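Local coordinates for colicin-D (PDB 5ZNM), which is a bacteriocin that inhibits protein synthesis in Escherichia coli and close relatives, its C-terminal domain being a tRNase that follows a central domain implicated in translocation, at residues A54-L59 and Y264-A269; A47-N52 and T208-P213; G303-S308 and T353-I358; G288-K293 and G363-G368. All coordinates share one frame; numbering follows the deposited sequence.

Contact 1: residues A54-L59 and Y264-A269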
loop_
_atom_site.group_PDB
_atom_site.type_symbol
_atom_site.label_atom_id
_atom_site.label_comp_id
_atom_site.label_asym_id
_atom_site.label_seq_id
_atom_site.Cartn_x
_atom_site.Cartn_y
_atom_site.Cartn_z
ATOM N N ALA A 54 6.572 -7.371 4.209
ATOM C CA ALA A 54 7.019 -8.011 2.976
ATOM C C ALA A 54 6.490 -7.277 1.748
ATOM O O ALA A 54 5.365 -6.763 1.747
ATOM C CB ALA A 54 6.575 -9.472 2.940
ATOM N N SER A 55 7.315 -7.237 0.699
ATOM C CA SER A 55 6.922 -6.690 -0.601
ATOM C C SER A 55 6.540 -5.217 -0.511
ATOM O O SER A 55 5.658 -4.752 -1.223
ATOM C CB SER A 55 5.771 -7.493 -1.221
ATOM O OG SER A 55 6.184 -8.827 -1.489
ATOM N N SER A 56 7.189 -4.463 0.364
ATOM C CA SER A 56 6.797 -3.084 0.598
ATOM C C SER A 56 7.860 -2.130 0.066
ATOM O O SER A 56 9.027 -2.482 -0.089
ATOM C CB SER A 56 6.557 -2.840 2.095
ATOM O OG SER A 56 7.760 -3.003 2.853
ATOM N N VAL A 57 7.421 -0.919 -0.243
ATOM C CA VAL A 57 8.310 0.212 -0.506
ATOM C C VAL A 57 8.292 1.095 0.728
ATOM O O VAL A 57 7.224 1.360 1.294
ATOM C CB VAL A 57 7.858 0.998 -1.753
ATOM C CG1 VAL A 57 8.770 2.220 -1.985
ATOM C CG2 VAL A 57 7.829 0.091 -2.980
ATOM N N GLN A 58 9.466 1.562 1.156
ATOM C CA GLN A 58 9.531 2.339 2.381
ATOM C C GLN A 58 10.435 3.543 2.191
ATOM O O GLN A 58 11.434 3.493 1.465
ATOM C CB GLN A 58 10.047 1.510 3.563
ATOM C CG GLN A 58 9.065 0.417 4.008
ATOM C CD GLN A 58 9.685 -0.528 5.036
ATOM O OE1 GLN A 58 10.451 -0.102 5.897
ATOM N NE2 GLN A 58 9.358 -1.832 4.936
ATOM N N LEU A 59 10.083 4.621 2.883
ATOM C CA LEU A 59 10.911 5.819 2.942
ATOM C C LEU A 59 10.996 6.226 4.397
ATOM O O LEU A 59 9.971 6.520 5.018
ATOM C CB LEU A 59 10.325 6.947 2.091
ATOM C CG LEU A 59 11.031 8.296 2.182
ATOM C CD1 LEU A 59 12.470 8.183 1.728
ATOM C CD2 LEU A 59 10.296 9.342 1.345
ATOM N N TYR A 264 19.596 -6.457 1.544
ATOM C CA TYR A 264 19.456 -7.420 2.632
ATOM C C TYR A 264 18.219 -8.274 2.363
ATOM O O TYR A 264 17.394 -7.962 1.494
ATOM C CB TYR A 264 19.382 -6.732 4.004
ATOM C CG TYR A 264 18.013 -6.243 4.402
ATOM C CD1 TYR A 264 17.380 -5.211 3.704
ATOM C CD2 TYR A 264 17.342 -6.815 5.466
ATOM C CE1 TYR A 264 16.118 -4.766 4.069
ATOM C CE2 TYR A 264 16.079 -6.384 5.831
ATOM C CZ TYR A 264 15.472 -5.361 5.139
ATOM O OH TYR A 264 14.208 -4.950 5.520
ATOM N N TRP A 265 18.100 -9.373 3.111
ATOM C CA TRP A 265 16.984 -10.305 2.962
ATOM C C TRP A 265 16.029 -10.196 4.146
ATOM O O TRP A 265 16.476 -10.034 5.283
ATOM C CB TRP A 265 17.488 -11.745 2.872
ATOM C CG TRP A 265 18.303 -12.026 1.677
ATOM C CD1 TRP A 265 19.659 -11.898 1.560
ATOM C CD2 TRP A 265 17.828 -12.491 0.414
ATOM N NE1 TRP A 265 20.056 -12.256 0.300
ATOM C CE2 TRP A 265 18.952 -12.627 -0.426
ATOM C CE3 TRP A 265 16.557 -12.811 -0.090
ATOM C CZ2 TRP A 265 18.852 -13.064 -1.741
ATOM C CZ3 TRP A 265 16.456 -13.251 -1.400
ATOM C CH2 TRP A 265 17.603 -13.370 -2.213
ATOM N N ARG A 266 14.728 -10.293 3.884
ATOM C CA ARG A 266 13.690 -10.400 4.900
ATOM C C ARG A 266 12.764 -11.546 4.538
ATOM O O ARG A 266 12.740 -11.993 3.384
ATOM C CB ARG A 266 12.859 -9.110 5.056
ATOM C CG ARG A 266 12.090 -8.683 3.801
ATOM C CD ARG A 266 11.371 -7.314 4.011
ATOM N NE ARG A 266 10.853 -6.788 2.754
ATOM C CZ ARG A 266 10.715 -5.492 2.477
ATOM N NH1 ARG A 266 11.048 -4.575 3.376
ATOM N NH2 ARG A 266 10.261 -5.114 1.288
ATOM N N PRO A 267 11.996 -12.059 5.501
ATOM C CA PRO A 267 11.028 -13.109 5.165
ATOM C C PRO A 267 10.023 -12.609 4.138
ATOM O O PRO A 267 9.713 -11.413 4.059
ATOM C CB PRO A 267 10.358 -13.431 6.507
ATOM C CG PRO A 267 11.362 -13.035 7.555
ATOM C CD PRO A 267 12.038 -11.794 6.952
ATOM N N ASP A 268 9.532 -13.540 3.319
ATOM C CA ASP A 268 8.497 -13.179 2.364
ATOM C C ASP A 268 7.142 -13.062 3.064
ATOM O O ASP A 268 7.018 -13.218 4.286
ATOM C CB ASP A 268 8.467 -14.169 1.196
ATOM C CG ASP A 268 8.146 -15.606 1.621
ATOM O OD1 ASP A 268 7.754 -15.843 2.779
ATOM O OD2 ASP A 268 8.298 -16.503 0.769
ATOM N N ALA A 269 6.115 -12.725 2.280
ATOM C CA ALA A 269 4.798 -12.457 2.858
ATOM C C ALA A 269 4.245 -13.676 3.601
ATOM O O ALA A 269 3.629 -13.537 4.666
ATOM C CB ALA A 269 3.830 -11.994 1.760
HETATM O O HOH W 1 11.091 -1.860 1.937
#
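Residues A54-L59 and Y264-A269 run at a steep angle, their touching parts 115° apart end to end, and their alpha carbons come nearest at A54 and A269, 5.0 Å apart. R266 reaches across with its CB directed at the other segment. Its CG sits between the backbone N and the carbonyl carbon (chi1 61°), and from there the chain runs extended to NE, carrying the guanidinium to the backbone of S56. NH2 donates to S56 O at 3.2 Å, reaching a lone pair in the carbonyl plane, and that oxygen lies near the guanidinium plane. Water 1 closes the same edge, giving a proton to S56 O and accepting one from R266 NH1. Arginine suits the place, long enough for S56 O and with NE left for a salt bridge to E275, which also accepts from S55 N. The Q58 and R266 side chains run antiparallel past one another, amide and guanidinium planes 20° apart; Q58 NE2 spends one bond on S56 OG (2.9 Å) and another on N51 O, while S56 OG is also hydrogen-bonded to T53 O. At the other end small residues allow close approach, A54 CB lying 3.4 Å from A269 N and 3.9 Å from A269 CB; D268 bonds H226 of the second subunit. Strands 56-61 and 262-267 belong to one antiparallel sheet, separated there by strands 126-131 and 274-281.

Contact 2: residues A47-N52 and T208-P213; sequences ALVLNN and TILVNP
L50 holds CG beside its backbone N (chi1 -68°), while I209 turns CG2 anti to its own N, and these choices bring L50 CD1 to I209 CG2 at 3.7 Å. On the same face as L50, V211 CG1 meets N52 ND2 at 3.4 Å, the two side chains crossing at about a right angle. Branched aliphatic groups suit this buried face, which Y264 of strand 262-267 helps to cover. Between the chains runs a parallel beta ladder, V49 pairing with L210, L50 with V211 and N51 with N212, and the strand axes lie 29° apart. Its bonds pass back and forth as parallel pairing requires: L210 N to L48 O, L50 N to L210 O at 2.8 Å, N212 N to L50 O, and N52 N to N212 O at 3.0 Å. Strand 49-51 thereby forms the outermost strand, within this chain, of a mixed four-stranded sheet. The opposite face carries V49, L210, N51 and N212. V49 CG2 packs on L210 CB at 4.1 Å, and M42 of helix 32-42 lies over both residues. N51 OD1 touches N212 CB at 3.4 Å with the two amide planes 83° apart; T232 OG1 satisfies both N51 OD1 and N212 ND2, and N212 OD1 accepts from V214 N. Beyond the ladder, water 3 donates to both N52 OD1 and P213 O.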
loop_
_atom_site.group_PDB
_atom_site.type_symbol
_atom_site.label_atom_id
_atom_site.label_comp_id
_atom_site.label_asym_id
_atom_site.label_seq_id
_atom_site.Cartn_x
_atom_site.Cartn_y
_atom_site.Cartn_z
ATOM N N ALA A 47 17.598 7.648 14.625
ATOM C CA ALA A 47 17.362 6.266 14.226
ATOM C C ALA A 47 16.796 6.202 12.814
ATOM O O ALA A 47 15.926 6.992 12.438
ATOM C CB ALA A 47 16.403 5.582 15.200
ATOM N N LEU A 48 17.314 5.265 12.025
ATOM C CA LEU A 48 16.744 4.891 10.735
ATOM C C LEU A 48 16.268 3.456 10.856
ATOM O O LEU A 48 17.059 2.571 11.200
ATOM C CB LEU A 48 17.770 4.999 9.612
ATOM C CG LEU A 48 18.166 6.368 9.077
ATOM C CD1 LEU A 48 19.365 6.168 8.167
ATOM C CD2 LEU A 48 16.998 6.987 8.311
ATOM N N VAL A 49 14.988 3.220 10.578
ATOM C CA VAL A 49 14.396 1.902 10.764
ATOM C C VAL A 49 13.883 1.378 9.429
ATOM O O VAL A 49 13.179 2.090 8.693
ATOM C CB VAL A 49 13.259 1.932 11.803
ATOM C CG1 VAL A 49 12.701 0.508 12.046
ATOM C CG2 VAL A 49 13.740 2.587 13.086
ATOM N N LEU A 50 14.252 0.136 9.126
ATOM C CA LEU A 50 13.623 -0.695 8.110
ATOM C C LEU A 50 12.583 -1.591 8.771
ATOM O O LEU A 50 12.857 -2.211 9.804
ATOM C CB LEU A 50 14.661 -1.573 7.408
ATOM C CG LEU A 50 15.695 -0.901 6.520
ATOM C CD1 LEU A 50 16.904 -1.807 6.329
ATOM C CD2 LEU A 50 15.028 -0.557 5.185
ATOM N N ASN A 51 11.401 -1.677 8.177
ATOM C CA ASN A 51 10.404 -2.632 8.629
ATOM C C ASN A 51 10.452 -3.862 7.735
ATOM O O ASN A 51 10.663 -3.748 6.526
ATOM C CB ASN A 51 9.005 -2.014 8.615
ATOM C CG ASN A 51 8.825 -0.974 9.696
ATOM O OD1 ASN A 51 9.527 -0.998 10.716
ATOM N ND2 ASN A 51 7.873 -0.055 9.489
ATOM N N ASN A 52 10.258 -5.048 8.322
ATOM C CA ASN A 52 10.205 -6.257 7.511
ATOM C C ASN A 52 8.786 -6.560 7.010
ATOM O O ASN A 52 8.392 -7.719 6.920
ATOM C CB ASN A 52 10.793 -7.449 8.274
ATOM C CG ASN A 52 12.321 -7.509 8.185
ATOM O OD1 ASN A 52 12.959 -8.423 8.721
ATOM N ND2 ASN A 52 12.909 -6.543 7.506
ATOM N N THR A 208 24.472 2.924 11.632
ATOM C CA THR A 208 23.598 1.880 12.147
ATOM C C THR A 208 22.186 2.022 11.576
ATOM O O THR A 208 21.604 3.108 11.628
ATOM C CB THR A 208 23.547 1.976 13.664
ATOM O OG1 THR A 208 24.843 1.674 14.199
ATOM C CG2 THR A 208 22.495 1.027 14.206
ATOM N N ILE A 209 21.635 0.930 11.044
ATOM C CA ILE A 209 20.244 0.896 10.590
ATOM C C ILE A 209 19.533 -0.159 11.410
ATOM O O ILE A 209 20.022 -1.286 11.517
ATOM C CB ILE A 209 20.133 0.582 9.087
ATOM C CG1 ILE A 209 20.807 1.683 8.266
ATOM C CG2 ILE A 209 18.664 0.416 8.666
ATOM C CD1 ILE A 209 21.251 1.204 6.917
ATOM N N LEU A 210 18.426 0.221 12.035
ATOM C CA LEU A 210 17.630 -0.711 12.822
ATOM C C LEU A 210 16.656 -1.451 11.912
ATOM O O LEU A 210 16.195 -0.912 10.904
ATOM C CB LEU A 210 16.859 0.039 13.912
ATOM C CG LEU A 210 17.721 0.792 14.924
ATOM C CD1 LEU A 210 16.861 1.599 15.880
ATOM C CD2 LEU A 210 18.607 -0.172 15.695
ATOM N N VAL A 211 16.329 -2.687 12.274
ATOM C CA VAL A 211 15.316 -3.431 11.532
ATOM C C VAL A 211 14.273 -3.905 12.526
ATOM O O VAL A 211 14.610 -4.595 13.496
ATOM C CB VAL A 211 15.909 -4.622 10.762
ATOM C CG1 VAL A 211 14.833 -5.318 9.963
ATOM C CG2 VAL A 211 17.018 -4.171 9.829
ATOM N N ASN A 212 13.016 -3.516 12.304
ATOM C CA ASN A 212 11.910 -4.068 13.070
ATOM C C ASN A 212 11.474 -5.360 12.368
ATOM O O ASN A 212 10.916 -5.279 11.278
ATOM C CB ASN A 212 10.757 -3.069 13.152
ATOM C CG ASN A 212 9.626 -3.546 14.049
ATOM O OD1 ASN A 212 9.542 -4.727 14.426
ATOM N ND2 ASN A 212 8.723 -2.628 14.367
ATOM N N PRO A 213 11.732 -6.533 12.916
ATOM C CA PRO A 213 11.425 -7.766 12.189
ATOM C C PRO A 213 9.950 -8.122 12.161
ATOM O O PRO A 213 9.590 -9.060 11.448
ATOM C CB PRO A 213 12.234 -8.835 12.943
ATOM C CG PRO A 213 12.401 -8.313 14.287
ATOM C CD PRO A 213 12.359 -6.811 14.218
HETATM O O HOH W 2 19.476 3.820 13.413
HETATM O O HOH W 3 11.186 -10.486 9.925
#

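Contact 3: residues G303-S308 and T353-I358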
loop_
_atom_site.group_PDB
_atom_site.type_symbol
_atom_site.label_atom_id
_atom_site.label_comp_id
_atom_site.label_asym_id
_atom_site.label_seq_id
_atom_site.Cartn_x
_atom_site.Cartn_y
_atom_site.Cartn_z
ATOM N N GLY A 303 37.809 29.605 1.284
ATOM C CA GLY A 303 39.036 30.206 1.788
ATOM C C GLY A 303 38.846 30.987 3.078
ATOM O O GLY A 303 39.742 31.019 3.920
ATOM N N ASP A 304 37.685 31.631 3.250
ATOM C CA ASP A 304 37.380 32.301 4.510
ATOM C C ASP A 304 37.245 31.327 5.667
ATOM O O ASP A 304 37.296 31.748 6.828
ATOM C CB ASP A 304 36.089 33.120 4.388
ATOM C CG ASP A 304 36.291 34.392 3.607
ATOM O OD1 ASP A 304 37.462 34.704 3.332
ATOM O OD2 ASP A 304 35.300 35.088 3.299
ATOM N N PHE A 305 37.048 30.037 5.390
ATOM C CA PHE A 305 37.033 29.039 6.448
ATOM C C PHE A 305 38.322 28.216 6.475
ATOM O O PHE A 305 38.339 27.104 7.010
ATOM C CB PHE A 305 35.785 28.149 6.316
ATOM C CG PHE A 305 34.486 28.900 6.538
ATOM C CD1 PHE A 305 33.926 29.673 5.524
ATOM C CD2 PHE A 305 33.824 28.820 7.754
ATOM C CE1 PHE A 305 32.738 30.371 5.725
ATOM C CE2 PHE A 305 32.637 29.507 7.971
ATOM C CZ PHE A 305 32.087 30.283 6.953
ATOM N N GLY A 306 39.407 28.751 5.917
ATOM C CA GLY A 306 40.707 28.119 6.060
ATOM C C GLY A 306 41.011 26.999 5.093
ATOM O O GLY A 306 41.918 26.202 5.355
ATOM N N ILE A 307 40.274 26.894 3.993
ATOM C CA ILE A 307 40.450 25.814 3.028
ATOM C C ILE A 307 41.168 26.363 1.807
ATOM O O ILE A 307 40.641 27.239 1.115
ATOM C CB ILE A 307 39.100 25.189 2.647
ATOM C CG1 ILE A 307 38.521 24.480 3.865
ATOM C CG2 ILE A 307 39.278 24.242 1.475
ATOM C CD1 ILE A 307 37.043 24.174 3.732
ATOM N N SER A 308 42.369 25.835 1.528
ATOM C CA SER A 308 43.179 26.351 0.430
ATOM C C SER A 308 42.844 25.726 -0.912
ATOM O O SER A 308 43.126 26.348 -1.939
ATOM C CB SER A 308 44.678 26.137 0.702
ATOM O OG SER A 308 44.996 24.769 0.678
ATOM N N THR A 353 37.331 34.257 14.532
ATOM C CA THR A 353 37.581 34.197 13.099
ATOM C C THR A 353 36.860 35.287 12.325
ATOM O O THR A 353 37.206 35.520 11.162
ATOM C CB THR A 353 37.139 32.854 12.531
ATOM O OG1 THR A 353 35.720 32.760 12.644
ATOM C CG2 THR A 353 37.805 31.681 13.288
ATOM N N MET A 354 35.849 35.926 12.931
ATOM C CA MET A 354 34.966 36.904 12.293
ATOM C C MET A 354 34.110 36.302 11.191
ATOM O O MET A 354 33.538 37.037 10.378
ATOM C CB MET A 354 35.744 38.111 11.751
ATOM C CG MET A 354 36.626 38.759 12.791
ATOM S SD MET A 354 35.693 39.752 13.956
ATOM C CE MET A 354 35.150 41.076 12.875
ATOM N N ASN A 355 33.963 34.978 11.163
ATOM C CA ASN A 355 33.140 34.344 10.145
ATOM C C ASN A 355 31.666 34.393 10.529
ATOM O O ASN A 355 31.306 34.351 11.710
ATOM C CB ASN A 355 33.586 32.895 9.920
ATOM C CG ASN A 355 34.867 32.808 9.101
ATOM O OD1 ASN A 355 35.259 33.782 8.453
ATOM N ND2 ASN A 355 35.528 31.641 9.120
ATOM N N VAL A 356 30.813 34.502 9.515
ATOM C CA VAL A 356 29.380 34.306 9.673
ATOM C C VAL A 356 28.963 33.112 8.834
ATOM O O VAL A 356 29.546 32.843 7.779
ATOM C CB VAL A 356 28.568 35.549 9.243
ATOM C CG1 VAL A 356 28.811 36.699 10.209
ATOM C CG2 VAL A 356 28.968 35.953 7.819
ATOM N N VAL A 357 27.929 32.408 9.303
ATOM C CA VAL A 357 27.248 31.374 8.527
ATOM C C VAL A 357 25.752 31.668 8.603
ATOM O O VAL A 357 25.229 31.925 9.695
ATOM C CB VAL A 357 27.556 29.954 9.041
ATOM C CG1 VAL A 357 26.570 28.930 8.436
ATOM C CG2 VAL A 357 29.036 29.569 8.737
ATOM N N ILE A 358 25.081 31.668 7.444
ATOM C CA ILE A 358 23.649 31.961 7.345
ATOM C C ILE A 358 22.864 30.662 7.246
ATOM O O ILE A 358 23.107 29.850 6.346
ATOM C CB ILE A 358 23.329 32.847 6.130
ATOM C CG1 ILE A 358 24.197 34.104 6.093
ATOM C CG2 ILE A 358 21.781 33.183 6.095
ATOM C CD1 ILE A 358 24.213 34.747 4.698
#
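N355 reaches from its strand toward the turn holding D304 and F305, and almost every atom of its side chain finds a partner. CB lies 4.0 Å from F305 CE2. With CG beside the backbone N (chi1 -76°), the amide carbon comes 3.5 Å from D304 O. At the tip, ND2 donates to D304 O at 2.9 Å, approaching from above the carbonyl plane and not along a lone pair. The same nitrogen lies over one face of the F305 ring, 3.6 Å above its plane and displaced toward the rim, with ring and amide planes 39° apart. OD1 accepts from K370 NZ, so both ends of the amide have work to do; asparagine suits the place because one short side chain offers a donor and an acceptor together. Farther along the ring, F305 CZ packs against V357 CG2 at 3.6 Å, and V356 O sits at the ring edge, near its plane, 3.7 Å from CZ. The start of the strand is shaped by an ST turn, in which T353 OG1 accepts from N355 N at 3.2 Å. K370 also binds the loop through its backbone, its N donating to D304 OD2. The loop between helices 292-297 and 314-329 is thus tied to strand 355-359 of the tRNase domain, which lies in its antiparallel sheet between strands 346-349 and 365-370; A323 and H327 of helix 314-329 pack alongside, on F305 and N355 respectively.

Contact 4: residues G288-K293 and G363-G368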
loop_
_atom_site.group_PDB
_atom_site.type_symbol
_atom_site.label_atom_id
_atom_site.label_comp_id
_atom_site.label_asym_id
_atom_site.label_seq_id
_atom_site.Cartn_x
_atom_site.Cartn_y
_atom_site.Cartn_z
ATOM N N GLY A 288 19.728 17.724 4.531
ATOM C CA GLY A 288 18.776 18.713 4.982
ATOM C C GLY A 288 19.478 20.023 5.270
ATOM O O GLY A 288 19.268 21.006 4.552
ATOM N N ARG A 289 20.341 20.058 6.293
ATOM C CA ARG A 289 21.086 21.288 6.535
ATOM C C ARG A 289 21.990 21.611 5.356
ATOM O O ARG A 289 22.082 22.766 4.931
ATOM C CB ARG A 289 21.914 21.194 7.814
ATOM C CG ARG A 289 22.770 22.474 7.966
ATOM C CD ARG A 289 23.697 22.447 9.163
ATOM N NE ARG A 289 22.965 22.226 10.401
ATOM C CZ ARG A 289 23.540 22.040 11.581
ATOM N NH1 ARG A 289 24.860 22.055 11.697
ATOM N NH2 ARG A 289 22.793 21.838 12.657
ATOM N N PHE A 290 22.620 20.592 4.782
ATOM C CA PHE A 290 23.510 20.751 3.649
ATOM C C PHE A 290 22.984 20.002 2.437
ATOM O O PHE A 290 22.207 19.054 2.548
ATOM C CB PHE A 290 24.914 20.233 3.977
ATOM C CG PHE A 290 25.569 20.967 5.105
ATOM C CD1 PHE A 290 26.076 22.248 4.915
ATOM C CD2 PHE A 290 25.666 20.386 6.354
ATOM C CE1 PHE A 290 26.675 22.938 5.956
ATOM C CE2 PHE A 290 26.265 21.062 7.401
ATOM C CZ PHE A 290 26.773 22.344 7.203
ATOM N N SER A 291 23.429 20.450 1.273
ATOM C CA SER A 291 23.316 19.679 0.050
ATOM C C SER A 291 24.618 19.848 -0.698
ATOM O O SER A 291 25.279 20.882 -0.590
ATOM C CB SER A 291 22.145 20.138 -0.834
ATOM O OG SER A 291 22.387 21.439 -1.354
ATOM N N ARG A 292 24.987 18.825 -1.453
ATOM C CA ARG A 292 26.165 18.954 -2.294
ATOM C C ARG A 292 26.011 20.127 -3.255
ATOM O O ARG A 292 26.982 20.838 -3.545
ATOM C CB ARG A 292 26.394 17.659 -3.063
ATOM C CG ARG A 292 27.757 17.597 -3.679
ATOM C CD ARG A 292 28.009 16.333 -4.468
ATOM N NE ARG A 292 29.075 16.534 -5.433
ATOM C CZ ARG A 292 30.153 15.784 -5.545
ATOM N NH1 ARG A 292 30.331 14.732 -4.762
ATOM N NH2 ARG A 292 31.071 16.082 -6.457
ATOM N N LYS A 293 24.791 20.336 -3.755
ATOM C CA LYS A 293 24.534 21.435 -4.682
ATOM C C LYS A 293 24.863 22.784 -4.045
ATOM O O LYS A 293 25.558 23.612 -4.642
ATOM C CB LYS A 293 23.072 21.369 -5.145
ATOM C CG LYS A 293 22.643 22.527 -6.021
ATOM C CD LYS A 293 22.551 22.123 -7.481
ATOM C CE LYS A 293 22.077 23.287 -8.351
ATOM N NZ LYS A 293 23.068 24.413 -8.381
ATOM N N GLY A 363 16.172 25.743 8.132
ATOM C CA GLY A 363 17.342 25.042 8.619
ATOM C C GLY A 363 18.408 24.771 7.579
ATOM O O GLY A 363 19.435 24.172 7.919
ATOM N N GLU A 364 18.201 25.190 6.329
ATOM C CA GLU A 364 19.183 24.970 5.275
ATOM C C GLU A 364 20.349 25.932 5.406
ATOM O O GLU A 364 20.147 27.143 5.536
ATOM C CB GLU A 364 18.556 25.171 3.897
ATOM C CG GLU A 364 17.728 24.026 3.367
ATOM C CD GLU A 364 17.197 24.350 1.970
ATOM O OE1 GLU A 364 17.870 25.103 1.248
ATOM O OE2 GLU A 364 16.113 23.870 1.611
ATOM N N PHE A 365 21.566 25.403 5.315
ATOM C CA PHE A 365 22.718 26.268 5.127
ATOM C C PHE A 365 22.553 27.081 3.843
ATOM O O PHE A 365 22.273 26.529 2.775
ATOM C CB PHE A 365 23.999 25.434 5.081
ATOM C CG PHE A 365 25.177 26.163 4.493
ATOM C CD1 PHE A 365 25.869 27.110 5.240
ATOM C CD2 PHE A 365 25.604 25.891 3.205
ATOM C CE1 PHE A 365 26.950 27.782 4.709
ATOM C CE2 PHE A 365 26.706 26.558 2.667
ATOM C CZ PHE A 365 27.375 27.505 3.424
ATOM N N LEU A 366 22.734 28.397 3.942
ATOM C CA LEU A 366 22.684 29.253 2.760
ATOM C C LEU A 366 24.075 29.641 2.270
ATOM O O LEU A 366 24.428 29.372 1.119
ATOM C CB LEU A 366 21.857 30.507 3.054
ATOM C CG LEU A 366 21.856 31.503 1.886
ATOM C CD1 LEU A 366 21.174 30.917 0.651
ATOM C CD2 LEU A 366 21.232 32.817 2.307
ATOM N N SER A 367 24.871 30.277 3.124
ATOM C CA SER A 367 26.179 30.777 2.723
ATOM C C SER A 367 26.942 31.165 3.984
ATOM O O SER A 367 26.410 31.110 5.096
ATOM C CB SER A 367 26.054 31.982 1.775
ATOM O OG SER A 367 27.301 32.242 1.170
ATOM N N GLY A 368 28.194 31.567 3.792
ATOM C CA GLY A 368 28.991 32.114 4.873
ATOM C C GLY A 368 30.248 32.750 4.326
ATOM O O GLY A 368 30.660 32.475 3.191
HETATM O O HOH W 4 22.451 23.728 2.328
#
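F290 and F365 meet through different rotamers. In F365 the ring carbon CG lies anti to the backbone N (chi1 163°), which leaves CB facing the other segment while the ring leads off; in F290, CG stands beside the N, and the ring swings back to reach its partner although its CB points away. F290 CE1 touches F365 CB at 3.8 Å, and the ring centroids are 5.6 Å apart with planes at 43°, an oblique pair. R289 runs extended from CA to CD, then bends at chi3 (-57°). Its CG lies over one face of the F290 ring and 3.7 Å from G363 O, so the aliphatic part of the arginine packs while its guanidinium goes on to a salt bridge with E325. E364 passes G288 O with its CG at 3.6 Å. G288 and G363 take backbone angles at which a CB would crowd the preceding carbonyl oxygen. Next in the chain, S291 caps the N-terminus of helix 292-297, its OG bonding Q294 N. Around the pair, I324 of helix 314-329 touches F365, and R321 and E325 touch F290. One backbone bond joins the segments directly, F365 N to R289 O (2.7 Å), and water 4 donates to both R289 O and F365 O. R289 O is therefore gripped by two donors, which fix its carbonyl, whereas the apolar F290-F365 pair beside it adds packing without directional bonds.

The four contacts fall into two groups. Contacts 1 and 2 touch, with centres 11 Å apart: R266 CB lies 3.5 Å from N52 ND2, so the antiparallel and mixed sheets of the central part meet there, and along the chain the segments of these contacts alternate. Contacts 3 and 4 belong to the C-terminal tRNase part, centres 15 Å apart, and share a sheet, since strands 355-359 and 365-370 are neighbours; contact 3 is nested within the loop closed by contact 4. Between the groups, contact 4 comes nearer, its nearest atoms about 12 Å from contacts 1 and 2, whereas contact 3 stays about 24 Å from contact 2. Glycerol, probably from crystallisation, binds N52 OD1; glycerol also lies about 5 Å from the R266 side chain.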